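Local coordinates for protein 16S rRNA aminocarboxypropyltransferase (Vulcanisaeta distributa, PDB 5APG) that probably transfers the aminocarboxypropyl group of S-adenosylmethionine to N1-methylpseudouridine in 16S rRNA, the last step of a base hypermodification in ribosome biogenesis, at residues K36-G41 with S67-S72; I44-V49 with F88-L93; P94-A99 with P140-I145; S111-V116 with L133-W138. All coordinates share one frame; numbering follows the deposited sequence.

Interaction 1 of 4, residues K36-G41 with S67-S72; sequences KALPSG and SLIDCS. With EEM ([(3S)-3-amino-4-hydroxy-4-oxo-butyl]-[[(2S,3S,4R,5R)-5-(6-aminopurin-9-yl)-3,4-dihydroxy-oxolan-2-yl]methyl]-methyl-selanium), chain D.
Leu38 meets Ser67 and Ile69 from the loop that leads into strand 43-45. Its CG lies anti to the carbonyl carbon (chi1 -68°), which sends both methyls at strand 66-70. CD2 rests against the CB of Ser67, 3.9 Å away. CD1 reaches Ile69 CG1 at 4.4 Å, a looser apolar touch. Phe6 of strand 5-9 and Phe88 also pack on Leu38. Pro39 follows and brings its CD and CG to the same serine. Its CD lies 3.4 Å from Ser67 OG and its CG 3.5 Å from the same oxygen. That hydroxyl finds its polar partner in Ser42, so the proline carbons merely cover it.

The other side of the strand end serves the ligand, a selenium analogue of S-adenosylmethionine. Ile69 O accepts a hydrogen bond from O3' of EEM at 2.7 Å and a weak one from O2' at 3.4 Å. The Leu68 side chain lies against the ribose, with CD2 3.6 Å from EEM O2'. Asp70 OD1 sits beside EEM CB. OD1 is also hydrogen-bonded to Thr112 OG1, while OD2 forms a salt bridge with Arg9. A strand end that holds the ribose of the donor substrate suits this SPOUT-type fold. The chemistry is therefore split: van der Waals contacts, some to a hydroxyl already paired with Ser42, hold the loop on the strand, and the backbone carbonyl of Ile69 grips the ribose hydroxyls.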
# COMPACT_ATOMS: atom_id res chain seq x y z
N LYS A 36 -0.37 -7.98 16.67
CA LYS A 36 -1.49 -8.75 17.22
C LYS A 36 -2.74 -7.89 17.40
O LYS A 36 -3.86 -8.41 17.38
CB LYS A 36 -1.09 -9.38 18.56
N ALA A 37 -2.55 -6.59 17.56
CA ALA A 37 -3.66 -5.67 17.79
C ALA A 37 -4.35 -5.26 16.49
O ALA A 37 -5.45 -4.71 16.51
CB ALA A 37 -3.18 -4.43 18.54
N LEU A 38 -3.70 -5.52 15.35
CA LEU A 38 -4.34 -5.30 14.06
C LEU A 38 -5.53 -6.25 13.94
O LEU A 38 -5.49 -7.36 14.46
CB LEU A 38 -3.34 -5.52 12.91
CG LEU A 38 -2.19 -4.52 12.75
CD1 LEU A 38 -1.16 -5.06 11.78
CD2 LEU A 38 -2.71 -3.16 12.27
N PRO A 39 -6.62 -5.80 13.30
CA PRO A 39 -7.84 -6.62 13.25
C PRO A 39 -7.69 -7.92 12.45
O PRO A 39 -7.28 -7.88 11.29
CB PRO A 39 -8.86 -5.69 12.58
CG PRO A 39 -8.05 -4.66 11.87
CD PRO A 39 -6.82 -4.47 12.70
N SER A 40 -8.02 -9.05 13.06
CA SER A 40 -8.00 -10.33 12.36
C SER A 40 -9.04 -10.35 11.24
O SER A 40 -10.13 -9.80 11.39
CB SER A 40 -8.26 -11.48 13.33
OG SER A 40 -7.15 -11.69 14.19
N GLY A 41 -8.70 -10.97 10.12
CA GLY A 41 -9.63 -11.09 9.02
C GLY A 41 -9.73 -9.84 8.18
O GLY A 41 -10.53 -9.76 7.25
N SER A 67 -5.53 -3.11 7.17
CA SER A 67 -4.35 -3.06 8.03
C SER A 67 -3.08 -2.83 7.24
O SER A 67 -2.98 -3.21 6.07
CB SER A 67 -4.23 -4.36 8.83
OG SER A 67 -5.35 -4.56 9.68
N LEU A 68 -2.10 -2.18 7.87
CA LEU A 68 -0.78 -2.00 7.28
C LEU A 68 0.29 -2.04 8.36
O LEU A 68 0.06 -1.66 9.50
CB LEU A 68 -0.66 -0.68 6.51
CG LEU A 68 -1.47 -0.37 5.26
CD1 LEU A 68 -2.87 0.14 5.60
CD2 LEU A 68 -0.71 0.64 4.41
N ILE A 69 1.49 -2.47 7.97
CA ILE A 69 2.66 -2.31 8.80
C ILE A 69 3.52 -1.21 8.21
O ILE A 69 3.90 -1.27 7.04
CB ILE A 69 3.47 -3.61 8.92
CG1 ILE A 69 2.65 -4.69 9.64
CG2 ILE A 69 4.78 -3.36 9.66
CD1 ILE A 69 3.24 -6.10 9.51
N ASP A 70 3.81 -0.18 9.00
CA ASP A 70 4.71 0.88 8.56
C ASP A 70 6.11 0.65 9.12
O ASP A 70 6.30 0.60 10.33
CB ASP A 70 4.18 2.25 8.99
CG ASP A 70 5.12 3.39 8.60
OD1 ASP A 70 5.04 3.86 7.45
OD2 ASP A 70 5.93 3.81 9.45
N CYS A 71 7.07 0.49 8.23
CA CYS A 71 8.46 0.25 8.62
C CYS A 71 9.36 0.78 7.52
O CYS A 71 8.87 1.29 6.53
CB CYS A 71 8.70 -1.24 8.86
SG CYS A 71 8.43 -2.28 7.39
N SER A 72 10.67 0.67 7.67
CA SER A 72 11.56 1.06 6.59
C SER A 72 11.49 0.02 5.48
O SER A 72 11.21 -1.15 5.75
CB SER A 72 13.00 1.23 7.08
OG SER A 72 13.56 -0.04 7.39
C2 EEM D . 1.59 -3.47 -0.85
N3 EEM D . 1.79 -2.62 0.12
C4 EEM D . 2.58 -1.58 -0.07
C1' EEM D . 2.51 -0.27 2.08
C2' EEM D . 3.10 -1.40 2.96
C3' EEM D . 4.31 -0.85 3.37
C4' EEM D . 4.17 0.48 3.55
C5' EEM D . 5.34 1.29 3.11
O EEM D . 5.64 6.40 3.94
C EEM D . 6.71 6.42 4.48
OXT EEM D . 6.97 7.27 5.31
CA EEM D . 7.74 5.36 4.17
N EEM D . 8.98 5.74 4.79
CB EEM D . 7.19 4.05 4.73
CG EEM D . 7.89 2.81 4.23
SE EEM D . 6.75 1.21 4.46
CE EEM D . 7.74 -0.40 4.05
O4' EEM D . 3.04 0.82 2.46
O3' EEM D . 4.91 -1.59 4.51
O2' EEM D . 2.20 -1.42 4.07
N9 EEM D . 2.98 -0.55 0.70
C8 EEM D . 3.77 0.18 -0.05
N7 EEM D . 3.91 -0.32 -1.25
C5 EEM D . 3.16 -1.44 -1.31
N1 EEM D . 2.13 -3.39 -2.05
C6 EEM D . 2.92 -2.40 -2.34
N6 EEM D . 3.53 -2.29 -3.60

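Interaction 2 of 4, residues I44-V49 with F88-L93. With EEM ([(3S)-3-amino-4-hydroxy-4-oxo-butyl]-[[(2S,3S,4R,5R)-5-(6-aminopurin-9-yl)-3,4-dihydroxy-oxolan-2-yl]methyl]-methyl-selanium), chain D.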
# COMPACT_ATOMS: atom_id res chain seq x y z
N ILE A 44 -4.70 -7.01 4.82
CA ILE A 44 -3.43 -6.37 5.15
C ILE A 44 -2.62 -6.17 3.88
O ILE A 44 -2.44 -7.09 3.07
CB ILE A 44 -2.60 -7.16 6.22
CG1 ILE A 44 -1.49 -6.26 6.78
CG2 ILE A 44 -2.00 -8.46 5.66
CD1 ILE A 44 -0.74 -6.86 7.96
N LEU A 45 -2.18 -4.94 3.67
CA LEU A 45 -1.28 -4.67 2.57
C LEU A 45 0.04 -5.35 2.88
O LEU A 45 0.52 -5.31 4.02
CB LEU A 45 -1.10 -3.18 2.33
CG LEU A 45 -2.36 -2.42 1.91
CD1 LEU A 45 -2.02 -0.99 1.52
CD2 LEU A 45 -3.08 -3.13 0.77
N ASP A 46 0.61 -6.01 1.88
CA ASP A 46 1.83 -6.77 2.07
C ASP A 46 2.54 -6.85 0.73
O ASP A 46 2.11 -7.58 -0.15
CB ASP A 46 1.51 -8.17 2.61
CG ASP A 46 2.75 -8.99 2.93
OD1 ASP A 46 3.85 -8.69 2.41
OD2 ASP A 46 2.62 -9.96 3.71
N PRO A 47 3.63 -6.08 0.58
CA PRO A 47 4.36 -6.04 -0.69
C PRO A 47 5.13 -7.33 -0.99
O PRO A 47 5.62 -7.47 -2.11
CB PRO A 47 5.32 -4.87 -0.49
CG PRO A 47 5.59 -4.86 0.97
CD PRO A 47 4.27 -5.25 1.62
N THR A 48 5.22 -8.25 -0.03
CA THR A 48 5.99 -9.48 -0.22
C THR A 48 5.19 -10.65 -0.78
O THR A 48 5.77 -11.66 -1.17
CB THR A 48 6.65 -9.96 1.10
OG1 THR A 48 5.63 -10.45 1.99
CG2 THR A 48 7.42 -8.83 1.76
N VAL A 49 3.87 -10.54 -0.80
CA VAL A 49 3.04 -11.60 -1.38
C VAL A 49 2.77 -11.31 -2.85
O VAL A 49 3.05 -10.20 -3.33
CB VAL A 49 1.70 -11.77 -0.63
CG1 VAL A 49 1.95 -12.08 0.85
CG2 VAL A 49 0.82 -10.54 -0.78
N PHE A 88 -4.50 -12.63 8.54
CA PHE A 88 -5.00 -11.61 7.63
C PHE A 88 -5.31 -12.14 6.23
O PHE A 88 -4.96 -13.26 5.87
CB PHE A 88 -3.99 -10.49 7.47
CG PHE A 88 -3.56 -9.86 8.77
CD1 PHE A 88 -4.32 -8.88 9.37
CD2 PHE A 88 -2.37 -10.25 9.37
CE1 PHE A 88 -3.92 -8.30 10.56
CE2 PHE A 88 -1.96 -9.68 10.56
CZ PHE A 88 -2.74 -8.70 11.15
N ILE A 89 -5.97 -11.30 5.44
CA ILE A 89 -6.07 -11.50 4.00
C ILE A 89 -4.98 -10.64 3.35
O ILE A 89 -5.13 -9.43 3.18
CB ILE A 89 -7.46 -11.13 3.46
CG1 ILE A 89 -8.52 -12.04 4.08
CG2 ILE A 89 -7.49 -11.25 1.94
CD1 ILE A 89 -9.93 -11.53 3.94
N ARG A 90 -3.87 -11.30 3.00
CA ARG A 90 -2.66 -10.60 2.57
C ARG A 90 -2.71 -10.29 1.08
O ARG A 90 -2.88 -11.19 0.25
CB ARG A 90 -1.42 -11.45 2.89
CG ARG A 90 -1.28 -11.79 4.37
CD ARG A 90 -0.20 -12.84 4.60
NE ARG A 90 1.14 -12.33 4.34
CZ ARG A 90 2.26 -13.02 4.53
NH1 ARG A 90 2.19 -14.27 4.98
NH2 ARG A 90 3.44 -12.48 4.28
N ARG A 91 -2.55 -9.01 0.74
CA ARG A 91 -2.60 -8.57 -0.65
C ARG A 91 -1.51 -7.55 -0.96
O ARG A 91 -1.30 -6.60 -0.21
CB ARG A 91 -3.97 -7.95 -0.97
CG ARG A 91 -5.15 -8.92 -0.88
CD ARG A 91 -5.05 -10.03 -1.95
NE ARG A 91 -6.23 -10.90 -1.95
CZ ARG A 91 -6.33 -12.02 -1.24
NH1 ARG A 91 -5.33 -12.43 -0.46
NH2 ARG A 91 -7.44 -12.75 -1.31
N ARG A 92 -0.80 -7.75 -2.07
CA ARG A 92 0.09 -6.71 -2.57
C ARG A 92 -0.76 -5.73 -3.36
O ARG A 92 -1.89 -6.04 -3.74
CB ARG A 92 1.22 -7.27 -3.44
CG ARG A 92 0.76 -7.90 -4.77
CD ARG A 92 1.97 -8.15 -5.68
NE ARG A 92 1.64 -8.80 -6.95
CZ ARG A 92 1.26 -8.16 -8.05
NH1 ARG A 92 1.14 -6.84 -8.05
NH2 ARG A 92 1.00 -8.84 -9.16
N LEU A 93 -0.23 -4.54 -3.61
CA LEU A 93 -0.89 -3.63 -4.52
C LEU A 93 -0.50 -4.01 -5.94
O LEU A 93 0.61 -4.47 -6.18
CB LEU A 93 -0.51 -2.18 -4.24
CG LEU A 93 -1.11 -1.59 -2.96
CD1 LEU A 93 -0.44 -0.27 -2.66
CD2 LEU A 93 -2.62 -1.42 -3.10
C2 EEM D . 1.59 -3.47 -0.85
N3 EEM D . 1.79 -2.62 0.12
C4 EEM D . 2.58 -1.58 -0.07
C1' EEM D . 2.51 -0.27 2.08
C2' EEM D . 3.10 -1.40 2.96
C3' EEM D . 4.31 -0.85 3.37
C4' EEM D . 4.17 0.48 3.55
C5' EEM D . 5.34 1.29 3.11
O EEM D . 5.64 6.40 3.94
C EEM D . 6.71 6.42 4.48
OXT EEM D . 6.97 7.27 5.31
CA EEM D . 7.74 5.36 4.17
N EEM D . 8.98 5.74 4.79
CB EEM D . 7.19 4.05 4.73
CG EEM D . 7.89 2.81 4.23
SE EEM D . 6.75 1.21 4.46
CE EEM D . 7.74 -0.40 4.05
O4' EEM D . 3.04 0.82 2.46
O3' EEM D . 4.91 -1.59 4.51
O2' EEM D . 2.20 -1.42 4.07
N9 EEM D . 2.98 -0.55 0.70
C8 EEM D . 3.77 0.18 -0.05
N7 EEM D . 3.91 -0.32 -1.25
C5 EEM D . 3.16 -1.44 -1.31
N1 EEM D . 2.13 -3.39 -2.05
C6 EEM D . 2.92 -2.40 -2.34
N6 EEM D . 3.53 -2.29 -3.60
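Phe88 turns one ring face to Ile44. The Ile44 CD1 methyl stands over the ring centre, 4.0 Å from the centroid, in a CH-pi contact. Ile44 CG2 presses on Phe88 CB at 3.4 Å. Ile89 O then accepts from Ile44 N, one of the bonds that pair strands 43-45 and 89-91 in parallel. Arg90 is paired with Ile44 in the sheet, and its chain runs alongside Ile44 CG2. A bend at chi3 (69°) brings its guanidinium to Asp46. NE and NH2 both grip OD2 side-on, at 2.9 and 2.7 Å, in a salt bridge with the two flat groups 20° apart. Val49 CG1 lies over one guanidinium face. Arg91 continues the pairing: its N bonds Ile44 O at 3.0 Å, and its O accepts from Asp46 N at 2.9 Å. Arg92 lays its CD against Val49 O, and its NH1 forms a salt bridge with Glu161. Leu93 N donates an almost straight bond to N1 of the adenine of EEM (3.1 Å, 167°).

Asp46 OD1 accepts from Thr48 N, an Asx turn, and also from Thr48 OG1. With an alanine in place of Asp46, the Arg90 guanidinium would probably lose its carboxylate and the turn beside the adenine would be free to shift. The carboxylate thus joins strand and loop: one oxygen holds the arginine, the other shapes the turn whose Pro47 packs on the purine.

Interaction 3 of 4, residues P94-A99 with P140-I145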
# COMPACT_ATOMS: atom_id res chain seq x y z
N PRO A 94 -1.43 -3.83 -6.89
CA PRO A 94 -1.05 -3.92 -8.30
C PRO A 94 -0.00 -2.87 -8.61
O PRO A 94 0.12 -1.87 -7.88
CB PRO A 94 -2.37 -3.67 -9.05
CG PRO A 94 -3.26 -3.03 -8.06
CD PRO A 94 -2.86 -3.55 -6.71
N LEU A 95 0.74 -3.08 -9.69
CA LEU A 95 1.91 -2.27 -9.99
C LEU A 95 1.56 -0.81 -10.27
O LEU A 95 0.78 -0.51 -11.17
CB LEU A 95 2.66 -2.86 -11.18
CG LEU A 95 4.01 -2.19 -11.46
CD1 LEU A 95 4.98 -2.47 -10.32
CD2 LEU A 95 4.56 -2.65 -12.78
N LEU A 96 2.16 0.08 -9.49
CA LEU A 96 1.92 1.51 -9.62
C LEU A 96 3.24 2.27 -9.54
O LEU A 96 4.24 1.74 -9.07
CB LEU A 96 0.96 2.00 -8.53
CG LEU A 96 -0.48 1.47 -8.65
CD1 LEU A 96 -1.21 1.53 -7.31
CD2 LEU A 96 -1.24 2.26 -9.71
N ILE A 97 3.22 3.51 -10.02
CA ILE A 97 4.41 4.34 -10.05
C ILE A 97 4.38 5.33 -8.89
O ILE A 97 3.37 6.01 -8.69
CB ILE A 97 4.52 5.09 -11.39
CG1 ILE A 97 4.48 4.10 -12.56
CG2 ILE A 97 5.77 5.93 -11.44
CD1 ILE A 97 5.55 3.03 -12.49
N ALA A 98 5.46 5.40 -8.13
CA ALA A 98 5.53 6.32 -6.99
C ALA A 98 5.57 7.77 -7.45
O ALA A 98 6.16 8.09 -8.48
CB ALA A 98 6.76 6.01 -6.12
N ALA A 99 4.92 8.64 -6.68
CA ALA A 99 4.89 10.07 -6.99
C ALA A 99 5.60 10.90 -5.93
O ALA A 99 5.77 12.11 -6.10
CB ALA A 99 3.46 10.55 -7.15
N PRO A 140 -1.87 14.31 -5.01
CA PRO A 140 -2.83 14.11 -6.11
C PRO A 140 -2.17 13.63 -7.41
O PRO A 140 -2.80 12.90 -8.17
CB PRO A 140 -3.44 15.50 -6.29
CG PRO A 140 -3.38 16.09 -4.92
CD PRO A 140 -2.05 15.63 -4.37
N ASN A 141 -0.91 14.02 -7.63
CA ASN A 141 -0.18 13.60 -8.82
C ASN A 141 0.01 12.08 -8.90
O ASN A 141 0.24 11.54 -9.98
CB ASN A 141 1.18 14.29 -8.89
CG ASN A 141 1.80 14.22 -10.27
OD1 ASN A 141 1.12 14.42 -11.28
ND2 ASN A 141 3.09 13.93 -10.33
N PHE A 142 -0.08 11.40 -7.76
CA PHE A 142 -0.00 9.94 -7.73
C PHE A 142 -1.10 9.32 -8.58
O PHE A 142 -0.86 8.36 -9.31
CB PHE A 142 -0.10 9.42 -6.30
CG PHE A 142 -0.11 7.92 -6.20
CD1 PHE A 142 1.04 7.20 -6.43
CD2 PHE A 142 -1.28 7.25 -5.87
CE1 PHE A 142 1.04 5.81 -6.33
CE2 PHE A 142 -1.29 5.86 -5.78
CZ PHE A 142 -0.13 5.15 -6.01
N ILE A 143 -2.31 9.87 -8.49
CA ILE A 143 -3.41 9.38 -9.31
C ILE A 143 -3.23 9.80 -10.76
O ILE A 143 -3.46 9.01 -11.67
CB ILE A 143 -4.76 9.88 -8.77
CG1 ILE A 143 -5.06 9.19 -7.43
CG2 ILE A 143 -5.88 9.60 -9.76
CD1 ILE A 143 -6.36 9.61 -6.80
N ILE A 144 -2.79 11.04 -10.98
CA ILE A 144 -2.55 11.54 -12.34
C ILE A 144 -1.60 10.65 -13.14
O ILE A 144 -1.93 10.21 -14.24
CB ILE A 144 -1.99 12.98 -12.32
CG1 ILE A 144 -3.00 13.95 -11.70
CG2 ILE A 144 -1.60 13.43 -13.73
CD1 ILE A 144 -4.26 14.13 -12.52
N ILE A 145 -0.42 10.38 -12.58
CA ILE A 145 0.58 9.63 -13.33
C ILE A 145 0.23 8.14 -13.41
O ILE A 145 0.76 7.43 -14.25
CB ILE A 145 1.99 9.80 -12.72
CG1 ILE A 145 2.08 9.16 -11.34
CG2 ILE A 145 2.38 11.28 -12.67
CD1 ILE A 145 3.50 9.06 -10.82
O HOH W 1 4.56 14.03 -7.92
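Phe142 pushes its ring into a hollow lined by Leu96, Ile97 and Ala99, where helix 141-153 docks on the loop after strand 89-91. Here a helix of the SPOUT-type domain packs on a loop, close to the S-adenosylmethionine pocket. The ring is the main bump. Its CG lies anti to the backbone N (chi1 177°), which swings it off the helix and over the loop. The far end, CZ, meets Leu96 CD1 at 4.0 Å, and the two side chains cross at about a right angle. CE1 comes to 3.3 Å from Ile97 O, obliquely to the ring. The backbone N of Ala99 lies near the ring plane, at its edge.

A second bump runs the other way. The Ala99 methyl fits against the helix backbone, with CB 3.6 Å from Phe142 CA and 3.8 Å from Phe142 CB. Ile145 lies alongside, its CD1 against the loop. This methyl touches Ile97 CG2 at 3.9 Å and Ala99 CB at 4.0 Å. It also rests on the carbonyl oxygens of Ile97 and Ala98.

Replacing Phe142 with an alanine would probably open a gap beside Leu96 and Ile97 O, and leave Glu114 of helix 112-122 without the ring that packs against it. Asn146, one turn further along the helix, binds Ile97 N through its OD1 and so ties down the same loop. Beside Asn141, one water donates to Ala99 O at 2.9 Å and accepts from Asn141 ND2 at 2.8 Å.

Interaction 4 of 4, residues S111-V116 with L133-W138. With EEM ([(3S)-3-amino-4-hydroxy-4-oxo-butyl]-[[(2S,3S,4R,5R)-5-(6-aminopurin-9-yl)-3,4-dihydroxy-oxolan-2-yl]methyl]-methyl-selanium), chain D.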
# COMPACT_ATOMS: atom_id res chain seq x y z
N SER A 111 5.16 4.96 -0.82
CA SER A 111 5.05 5.42 0.56
C SER A 111 3.80 4.82 1.18
O SER A 111 2.91 4.35 0.47
CB SER A 111 5.00 6.95 0.63
OG SER A 111 3.78 7.45 0.10
N THR A 112 3.74 4.81 2.50
CA THR A 112 2.58 4.26 3.19
C THR A 112 1.31 5.01 2.77
O THR A 112 0.27 4.38 2.54
CB THR A 112 2.77 4.33 4.72
OG1 THR A 112 3.88 3.50 5.09
CG2 THR A 112 1.52 3.82 5.44
N ILE A 113 1.39 6.33 2.64
CA ILE A 113 0.19 7.09 2.31
C ILE A 113 -0.26 6.83 0.87
O ILE A 113 -1.46 6.77 0.59
CB ILE A 113 0.39 8.63 2.54
CG1 ILE A 113 -0.95 9.36 2.41
CG2 ILE A 113 1.41 9.23 1.58
CD1 ILE A 113 -0.95 10.78 2.97
N GLU A 114 0.69 6.63 -0.05
CA GLU A 114 0.35 6.30 -1.43
C GLU A 114 -0.30 4.92 -1.50
O GLU A 114 -1.22 4.69 -2.28
CB GLU A 114 1.59 6.35 -2.33
CG GLU A 114 2.06 7.76 -2.69
CD GLU A 114 3.47 7.76 -3.25
OE1 GLU A 114 4.38 7.28 -2.55
OE2 GLU A 114 3.67 8.23 -4.39
N ALA A 115 0.21 4.01 -0.69
CA ALA A 115 -0.34 2.66 -0.65
C ALA A 115 -1.77 2.65 -0.13
O ALA A 115 -2.62 1.95 -0.68
CB ALA A 115 0.52 1.77 0.18
N VAL A 116 -2.01 3.40 0.94
CA VAL A 116 -3.36 3.52 1.48
C VAL A 116 -4.30 4.10 0.43
O VAL A 116 -5.38 3.57 0.19
CB VAL A 116 -3.38 4.40 2.75
CG1 VAL A 116 -4.81 4.78 3.14
CG2 VAL A 116 -2.68 3.68 3.91
N LEU A 133 -4.55 11.77 -0.20
CA LEU A 133 -3.40 12.24 -0.98
C LEU A 133 -3.18 13.75 -0.87
O LEU A 133 -2.05 14.23 -0.97
CB LEU A 133 -3.57 11.85 -2.45
CG LEU A 133 -3.40 10.37 -2.75
CD1 LEU A 133 -3.84 10.05 -4.17
CD2 LEU A 133 -1.96 9.93 -2.51
N ARG A 134 -4.26 14.50 -0.68
CA ARG A 134 -4.15 15.95 -0.60
C ARG A 134 -3.38 16.41 0.65
O ARG A 134 -3.05 17.58 0.77
CB ARG A 134 -5.55 16.58 -0.65
CG ARG A 134 -6.13 16.59 -2.06
CD ARG A 134 -7.54 17.17 -2.11
NE ARG A 134 -7.57 18.57 -1.71
CZ ARG A 134 -8.68 19.30 -1.60
NH1 ARG A 134 -9.86 18.75 -1.88
NH2 ARG A 134 -8.61 20.57 -1.22
N LEU A 135 -3.05 15.48 1.55
CA LEU A 135 -2.19 15.79 2.69
C LEU A 135 -0.76 16.17 2.28
O LEU A 135 -0.01 16.72 3.07
CB LEU A 135 -2.14 14.62 3.67
CG LEU A 135 -3.43 14.34 4.46
CD1 LEU A 135 -3.21 13.18 5.43
CD2 LEU A 135 -3.89 15.59 5.19
N TYR A 136 -0.39 15.85 1.04
CA TYR A 136 0.90 16.27 0.49
C TYR A 136 0.68 17.03 -0.82
O TYR A 136 -0.27 16.76 -1.55
CB TYR A 136 1.82 15.06 0.26
CG TYR A 136 2.34 14.44 1.54
CD1 TYR A 136 3.47 14.95 2.18
CD2 TYR A 136 1.68 13.36 2.13
CE1 TYR A 136 3.94 14.39 3.36
CE2 TYR A 136 2.14 12.80 3.31
CZ TYR A 136 3.27 13.32 3.92
OH TYR A 136 3.73 12.76 5.09
N LYS A 137 1.55 17.98 -1.11
CA LYS A 137 1.37 18.76 -2.33
C LYS A 137 1.54 17.86 -3.56
O LYS A 137 0.88 18.07 -4.58
CB LYS A 137 2.33 19.95 -2.39
CG LYS A 137 3.80 19.60 -2.58
CD LYS A 137 4.59 20.86 -2.90
CE LYS A 137 6.09 20.68 -2.71
NZ LYS A 137 6.81 21.97 -2.89
N TRP A 138 2.39 16.84 -3.45
CA TRP A 138 2.66 15.91 -4.55
C TRP A 138 1.65 14.76 -4.60
O TRP A 138 1.64 13.96 -5.54
CB TRP A 138 4.08 15.34 -4.44
CG TRP A 138 4.40 14.79 -3.08
CD1 TRP A 138 5.09 15.42 -2.08
CD2 TRP A 138 4.03 13.51 -2.56
NE1 TRP A 138 5.17 14.60 -0.97
CE2 TRP A 138 4.53 13.42 -1.24
CE3 TRP A 138 3.32 12.42 -3.08
CZ2 TRP A 138 4.34 12.30 -0.44
CZ3 TRP A 138 3.14 11.30 -2.29
CH2 TRP A 138 3.65 11.25 -0.98
C2 EEM D . 1.59 -3.47 -0.85
N3 EEM D . 1.79 -2.62 0.12
C4 EEM D . 2.58 -1.58 -0.07
C1' EEM D . 2.51 -0.27 2.08
C2' EEM D . 3.10 -1.40 2.96
C3' EEM D . 4.31 -0.85 3.37
C4' EEM D . 4.17 0.48 3.55
C5' EEM D . 5.34 1.29 3.11
O EEM D . 5.64 6.40 3.94
C EEM D . 6.71 6.42 4.48
OXT EEM D . 6.97 7.27 5.31
CA EEM D . 7.74 5.36 4.17
N EEM D . 8.98 5.74 4.79
CB EEM D . 7.19 4.05 4.73
CG EEM D . 7.89 2.81 4.23
SE EEM D . 6.75 1.21 4.46
CE EEM D . 7.74 -0.40 4.05
O4' EEM D . 3.04 0.82 2.46
O3' EEM D . 4.91 -1.59 4.51
O2' EEM D . 2.20 -1.42 4.07
N9 EEM D . 2.98 -0.55 0.70
C8 EEM D . 3.77 0.18 -0.05
N7 EEM D . 3.91 -0.32 -1.25
C5 EEM D . 3.16 -1.44 -1.31
N1 EEM D . 2.13 -3.39 -2.05
C6 EEM D . 2.92 -2.40 -2.34
N6 EEM D . 3.53 -2.29 -3.60
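Ile113 supplies most of the apolar contact with the 133-138 loop. Its CG1 is anti to the backbone N (chi1 -171°), and the CD1 methyl arrives in the plane of the Tyr136 ring, at its edge, 3.7 Å from CE2. The same methyl touches Leu135 CB at 4.1 Å. The CG2 branch turns to Trp138 CH2, 4.0 Å away. Leu133 CD2 lies loosely near Glu114 CA. The two aromatics also pack together, with Trp138 CZ2 above the Tyr136 ring and offset toward its rim.

Polar and aromatic groups meet at Glu114. Its CG lies in the plane of the Trp138 ring, at the edge, and its CD is 3.7 Å from CZ3. Carboxylate and ring planes stand 69° apart.

The hydrogen bonds form a capping box at the start of helix 112-122. Glu114 N donates to Ser111 OG, and Glu114 OE1 accepts from Ser111 N at 3.0 Å. Ser111 OG donates to that same oxygen at 2.7 Å, from the opposite face of the carboxylate. OE2 takes Ala99 N from a nearby loop. This fixes the carboxylate's rotation and places the helix start, where Thr112 N donates to the ligand carboxylate atom EEM O at 2.9 Å.

Helix 112-122 thus stands between the pocket and the 133-138 loop. Ala115 faces the ligand, Thr112 and Val116 pack on Leu68 of strand 66-70 and on helix 19-25, and Leu133 of the loop packs on Ile143 of helix 141-153.

Interaction 1 sets a loop on strand 66-70, and interaction 2 pairs the neighbouring strand 43-45 with 89-91. The two touch through a probable Ser67 O to Leu45 N bond. Interaction 1 is buried, and its cross-segment touches are van der Waals. Interaction 2 is partly buried and adds strand pairing and a salt bridge. Interactions 3 and 4 are also partly buried but belong to the helical layer, where side-chain packing joins loops to helices. Glu114 OE2 links them through Ala99 N. Interactions 1, 2 and 4 share the ligand, grasping ribose, adenine and carboxylate in turn. Interaction 3 does not touch it, although its loop follows directly from Leu93.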